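Local structure of fructokinase (Xylella fastidiosa Temecula1, 3LJS) at residues V163-N168 and K186-A191; V194-E199 and Q225-T230. The protein probably phosphorylates fructose with ATP as phosphate donor, as a bacterial fructokinase of the PfkB carbohydrate kinase family. All blocks are in the same frame, centred on the assembly; numbering follows the deposited sequence.

Contact 1: residues V163-N168 and K186-A191. With PO4 (phosphate ion), chain C.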
loop_
_atom_site.group_PDB
_atom_site.type_symbol
_atom_site.label_atom_id
_atom_site.label_comp_id
_atom_site.label_asym_id
_atom_site.label_seq_id
_atom_site.Cartn_x
_atom_site.Cartn_y
_atom_site.Cartn_z
ATOM N N VAL B 163 -13.976 -13.955 27.004
ATOM C CA VAL B 163 -13.816 -12.958 25.953
ATOM C C VAL B 163 -12.933 -11.816 26.439
ATOM O O VAL B 163 -13.252 -11.143 27.420
ATOM C CB VAL B 163 -15.176 -12.395 25.506
ATOM C CG1 VAL B 163 -14.972 -11.320 24.444
ATOM C CG2 VAL B 163 -16.041 -13.527 24.958
ATOM N N SER B 164 -11.817 -11.619 25.749
ATOM C CA SER B 164 -10.863 -10.572 26.080
ATOM C C SER B 164 -10.937 -9.489 25.010
ATOM O O SER B 164 -10.949 -9.789 23.819
ATOM C CB SER B 164 -9.451 -11.161 26.122
ATOM O OG SER B 164 -8.474 -10.148 26.252
ATOM N N PHE B 165 -10.972 -8.233 25.439
ATOM C CA PHE B 165 -11.059 -7.115 24.512
ATOM C C PHE B 165 -10.054 -6.019 24.876
ATOM O O PHE B 165 -10.153 -5.396 25.931
ATOM C CB PHE B 165 -12.500 -6.571 24.519
ATOM C CG PHE B 165 -12.743 -5.425 23.564
ATOM C CD1 PHE B 165 -12.221 -5.443 22.276
ATOM C CD2 PHE B 165 -13.545 -4.347 23.943
ATOM C CE1 PHE B 165 -12.493 -4.404 21.376
ATOM C CE2 PHE B 165 -13.824 -3.306 23.051
ATOM C CZ PHE B 165 -13.298 -3.334 21.767
ATOM N N ASP B 166 -9.066 -5.816 24.010
ATOM C CA ASP B 166 -8.060 -4.773 24.216
ATOM C C ASP B 166 -8.482 -3.687 23.226
ATOM O O ASP B 166 -8.333 -3.857 22.016
ATOM C CB ASP B 166 -6.661 -5.303 23.875
ATOM C CG ASP B 166 -5.561 -4.273 24.116
ATOM O OD1 ASP B 166 -4.382 -4.598 23.857
ATOM O OD2 ASP B 166 -5.866 -3.144 24.560
ATOM N N LEU B 167 -9.022 -2.587 23.740
ATOM C CA LEU B 167 -9.515 -1.509 22.886
ATOM C C LEU B 167 -8.568 -1.219 21.732
ATOM O O LEU B 167 -8.942 -1.360 20.562
ATOM C CB LEU B 167 -9.762 -0.240 23.709
ATOM C CG LEU B 167 -10.937 0.612 23.214
ATOM C CD1 LEU B 167 -12.213 -0.208 23.278
ATOM C CD2 LEU B 167 -11.083 1.865 24.060
ATOM N N ASN B 168 -7.344 -0.814 22.054
ATOM C CA ASN B 168 -6.359 -0.537 21.019
ATOM C C ASN B 168 -6.962 0.431 19.994
ATOM O O ASN B 168 -6.839 0.239 18.782
ATOM C CB ASN B 168 -5.974 -1.854 20.345
ATOM C CG ASN B 168 -4.592 -1.820 19.756
ATOM O OD1 ASN B 168 -4.420 -1.656 18.544
ATOM N ND2 ASN B 168 -3.585 -1.967 20.611
ATOM N N LYS B 186 -20.284 -1.225 22.710
ATOM C CA LYS B 186 -20.899 -2.526 22.495
ATOM C C LYS B 186 -19.871 -3.635 22.697
ATOM O O LYS B 186 -20.154 -4.650 23.340
ATOM C CB LYS B 186 -21.495 -2.630 21.092
ATOM C CG LYS B 186 -22.177 -3.964 20.848
ATOM C CD LYS B 186 -23.106 -3.916 19.651
ATOM C CE LYS B 186 -23.863 -5.230 19.493
ATOM N NZ LYS B 186 -24.843 -5.166 18.370
ATOM N N GLY B 187 -18.680 -3.444 22.142
ATOM C CA GLY B 187 -17.639 -4.441 22.303
ATOM C C GLY B 187 -17.316 -4.598 23.778
ATOM O O GLY B 187 -17.175 -5.717 24.287
ATOM N N LEU B 188 -17.217 -3.465 24.467
ATOM C CA LEU B 188 -16.915 -3.445 25.894
ATOM C C LEU B 188 -17.955 -4.179 26.734
ATOM O O LEU B 188 -17.617 -4.791 27.748
ATOM C CB LEU B 188 -16.795 -1.997 26.382
ATOM C CG LEU B 188 -15.532 -1.262 25.920
ATOM C CD1 LEU B 188 -15.660 0.240 26.188
ATOM C CD2 LEU B 188 -14.329 -1.842 26.658
ATOM N N SER B 189 -19.216 -4.121 26.318
ATOM C CA SER B 189 -20.283 -4.785 27.063
ATOM C C SER B 189 -20.273 -6.301 26.867
ATOM O O SER B 189 -20.885 -7.032 27.640
ATOM C CB SER B 189 -21.649 -4.247 26.631
ATOM O OG SER B 189 -21.967 -4.694 25.323
ATOM N N LEU B 190 -19.578 -6.765 25.835
ATOM C CA LEU B 190 -19.525 -8.192 25.530
ATOM C C LEU B 190 -18.278 -8.911 26.033
ATOM O O LEU B 190 -18.155 -10.127 25.872
ATOM C CB LEU B 190 -19.627 -8.398 24.017
ATOM C CG LEU B 190 -20.948 -8.000 23.354
ATOM C CD1 LEU B 190 -20.790 -8.037 21.835
ATOM C CD2 LEU B 190 -22.058 -8.951 23.813
ATOM N N ALA B 191 -17.365 -8.172 26.648
ATOM C CA ALA B 191 -16.116 -8.764 27.117
ATOM C C ALA B 191 -16.037 -9.046 28.612
ATOM O O ALA B 191 -16.563 -8.296 29.421
ATOM C CB ALA B 191 -14.941 -7.870 26.701
HETATM P P PO4 C . -0.312 -2.275 18.532
HETATM O O1 PO4 C . 1.036 -1.824 18.963
HETATM O O2 PO4 C . -1.094 -2.705 19.719
HETATM O O3 PO4 C . -1.016 -1.154 17.855
HETATM O O4 PO4 C . -0.174 -3.416 17.589
#
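Lys186 O, in the helical turn that lays Gly187 and Leu188 against the ring of Phe165, is gripped by Ser189 OG at 2.7 Å and more weakly by the backbone N atoms of Ser189 and Leu190. The hydroxyl comes in tilted 24° from the carbonyl plane. Phe165 has its CG anti to the backbone N (chi1 -178°), which carries the ring out of strand 162-166 to this turn. There Phe165 CD2 lies 3.8 Å from Gly187 C, and its CE2 lies 3.7 Å from Leu188 N; with no side chain on Gly187, the ring can come this close to the main chain. Leu188 crosses it at about a right angle, CG lying in the ring plane at its edge and CD2 3.8 Å from Phe165 CD2. At the base of the ring, Ala191 CB meets Phe165 CB at 3.5 Å, and Val163 CG1 lies 3.7 Å from Leu190 O. Met153 of helix 143-158 packs on Val163, Phe165 and Ala191. Past the strand, Asn168 ND2 donates to phosphate O2 at 2.7 Å; this ion probably came from the crystallisation liquor. The helix and the turn after it meet the strand by van der Waals packing on side chains and main-chain atoms, within a beta-alpha-beta crossover. Ser164 and Asp166 touch helix 262-275 on the other face, keeping the strand's polar side chains off this apolar interface.

Contact 2: residues V194-E199 and Q225-T230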
loop_
_atom_site.group_PDB
_atom_site.type_symbol
_atom_site.label_atom_id
_atom_site.label_comp_id
_atom_site.label_asym_id
_atom_site.label_seq_id
_atom_site.Cartn_x
_atom_site.Cartn_y
_atom_site.Cartn_z
ATOM N N VAL B 194 -11.233 -6.611 29.981
ATOM C CA VAL B 194 -11.038 -5.406 29.186
ATOM C C VAL B 194 -9.733 -4.690 29.501
ATOM O O VAL B 194 -9.327 -4.589 30.661
ATOM C CB VAL B 194 -12.205 -4.418 29.418
ATOM C CG1 VAL B 194 -11.904 -3.075 28.751
ATOM C CG2 VAL B 194 -13.503 -5.021 28.885
ATOM N N LYS B 195 -9.079 -4.197 28.457
ATOM C CA LYS B 195 -7.831 -3.466 28.610
ATOM C C LYS B 195 -7.944 -2.122 27.902
ATOM O O LYS B 195 -8.246 -2.060 26.709
ATOM C CB LYS B 195 -6.661 -4.260 28.028
ATOM C CG LYS B 195 -5.333 -3.509 28.067
ATOM C CD LYS B 195 -4.183 -4.418 27.666
ATOM C CE LYS B 195 -2.873 -3.652 27.533
ATOM N NZ LYS B 195 -2.860 -2.765 26.344
ATOM N N LEU B 196 -7.701 -1.053 28.654
ATOM C CA LEU B 196 -7.776 0.310 28.137
ATOM C C LEU B 196 -6.519 1.087 28.507
ATOM O O LEU B 196 -5.807 0.723 29.444
ATOM C CB LEU B 196 -8.964 1.048 28.758
ATOM C CG LEU B 196 -10.393 0.524 28.649
ATOM C CD1 LEU B 196 -11.300 1.371 29.532
ATOM C CD2 LEU B 196 -10.857 0.573 27.203
ATOM N N SER B 197 -6.251 2.154 27.763
ATOM C CA SER B 197 -5.122 3.024 28.062
ATOM C C SER B 197 -5.770 4.179 28.825
ATOM O O SER B 197 -6.993 4.318 28.799
ATOM C CB SER B 197 -4.480 3.545 26.773
ATOM O OG SER B 197 -5.403 4.335 26.045
ATOM N N SER B 198 -4.969 4.994 29.509
ATOM C CA SER B 198 -5.510 6.130 30.259
ATOM C C SER B 198 -6.278 7.047 29.329
ATOM O O SER B 198 -7.346 7.559 29.675
ATOM C CB SER B 198 -4.385 6.942 30.911
ATOM O OG SER B 198 -3.649 6.158 31.827
ATOM N N GLU B 199 -5.717 7.253 28.146
ATOM C CA GLU B 199 -6.319 8.116 27.144
ATOM C C GLU B 199 -7.680 7.599 26.696
ATOM O O GLU B 199 -8.621 8.378 26.531
ATOM C CB GLU B 199 -5.383 8.250 25.938
ATOM C CG GLU B 199 -3.983 8.772 26.280
ATOM C CD GLU B 199 -2.987 7.669 26.637
ATOM O OE1 GLU B 199 -3.205 6.944 27.635
ATOM O OE2 GLU B 199 -1.975 7.528 25.914
ATOM N N GLN B 225 -15.489 -8.430 34.069
ATOM C CA GLN B 225 -15.174 -8.858 35.430
ATOM C C GLN B 225 -13.790 -8.345 35.824
ATOM O O GLN B 225 -13.467 -8.241 37.007
ATOM C CB GLN B 225 -15.206 -10.388 35.530
ATOM C CG GLN B 225 -16.592 -11.016 35.373
ATOM C CD GLN B 225 -17.542 -10.665 36.514
ATOM O OE1 GLN B 225 -17.112 -10.352 37.628
ATOM N NE2 GLN B 225 -18.840 -10.737 36.245
ATOM N N LEU B 226 -12.972 -8.022 34.827
ATOM C CA LEU B 226 -11.620 -7.525 35.080
ATOM C C LEU B 226 -11.262 -6.415 34.103
ATOM O O LEU B 226 -11.436 -6.570 32.895
ATOM C CB LEU B 226 -10.602 -8.656 34.934
ATOM C CG LEU B 226 -9.126 -8.245 35.025
ATOM C CD1 LEU B 226 -8.785 -7.807 36.447
ATOM C CD2 LEU B 226 -8.251 -9.425 34.616
ATOM N N LEU B 227 -10.751 -5.304 34.630
ATOM C CA LEU B 227 -10.355 -4.166 33.801
ATOM C C LEU B 227 -8.911 -3.758 34.062
ATOM O O LEU B 227 -8.501 -3.597 35.209
ATOM C CB LEU B 227 -11.261 -2.955 34.077
ATOM C CG LEU B 227 -10.754 -1.592 33.571
ATOM C CD1 LEU B 227 -10.809 -1.535 32.037
ATOM C CD2 LEU B 227 -11.610 -0.476 34.172
ATOM N N LEU B 228 -8.145 -3.596 32.988
ATOM C CA LEU B 228 -6.762 -3.162 33.096
ATOM C C LEU B 228 -6.671 -1.790 32.444
ATOM O O LEU B 228 -7.168 -1.594 31.335
ATOM C CB LEU B 228 -5.830 -4.121 32.358
ATOM C CG LEU B 228 -5.922 -5.599 32.745
ATOM C CD1 LEU B 228 -4.855 -6.362 31.989
ATOM C CD2 LEU B 228 -5.734 -5.771 34.242
ATOM N N VAL B 229 -6.059 -0.836 33.134
ATOM C CA VAL B 229 -5.886 0.502 32.575
ATOM C C VAL B 229 -4.391 0.779 32.533
ATOM O O VAL B 229 -3.727 0.771 33.572
ATOM C CB VAL B 229 -6.563 1.585 33.436
ATOM C CG1 VAL B 229 -6.330 2.960 32.811
ATOM C CG2 VAL B 229 -8.052 1.302 33.560
ATOM N N THR B 230 -3.862 1.006 31.333
ATOM C CA THR B 230 -2.440 1.279 31.163
ATOM C C THR B 230 -2.144 2.777 31.138
ATOM O O THR B 230 -2.946 3.582 30.658
ATOM C CB THR B 230 -1.893 0.656 29.855
ATOM O OG1 THR B 230 -2.608 1.184 28.730
ATOM C CG2 THR B 230 -2.050 -0.857 29.881
HETATM O O HOH W 1 -4.037 -0.457 26.658
#
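Thr230 CG2 lies against the end of the Lys195 chain, 3.7 Å from CE, the two side chains crossing at about a right angle. Lys195 runs extended through chi3 and then bends at chi4 (-71°), which brings NZ round to Ala260 O, its hydrogen-bond partner outside the two segments; Asp166 OD1 is a long, weak ion-pair partner of Lys195 NZ. NZ also donates to a water at 2.6 Å, and that water in turn hydrogen-bonds Thr230 OG1 at 3.0 Å, bridging the two side chains. The hydroxyl sits between the backbone N and carbonyl carbon of Thr230 (chi1 59°), which places OG1 beside the neighbouring strand, 3.2 Å from Ser197 CA. Strands 193-197 and 226-230 are parallel neighbours in the central sheet of the ribokinase-type alpha/beta fold, and Lys195 and Thr230, both ATP-binding residues, share one face near its C-terminal edge. Four near-straight backbone bonds zip the pair, from Val194 N to Leu226 O through to Thr230 N on Leu196 O at 2.7 Å. On the other face Leu227 CD1 rests against both Val194 CG1, at 3.8 Å, and Leu196 CD1, at 3.9 Å. Directly after strand 193-197 the chain enters helix 198-207, with Ser197 at its N-cap; Ser197 OG caps a backbone N of the first turn while Glu200 OE1 accepts from Ser197 N, the reciprocal pair of a capping box. Ser198 holds the end of the neighbouring strand from this helix start: its OG bonds Thr230 O at 2.9 Å, tilted 34° from the carbonyl plane, and its backbone N makes a second, weak bond to the same oxygen, next to the ATP-binding Asp231.

Overall arrangement
The two contacts follow each other along the chain, 163-168 with 186-191 closing before 194-199 with 225-230 opens, and their centres lie 10 Å apart. Helix 181-189 leads directly into strand 193-197, which is hydrogen-bonded in the central sheet between strands 162-166 and 226-230. Contact 1 packs that helix on one face of the sheet, whereas contact 2 adds the next parallel strand to the sheet. They meet where Leu188 CD2 touches Val194 CG1 and Leu167 CD2 touches Leu196 CD2, continuing one apolar layer. The opposite face carries Lys195 and Thr230, two residues that bind ATP, with Asp166 beside Lys195.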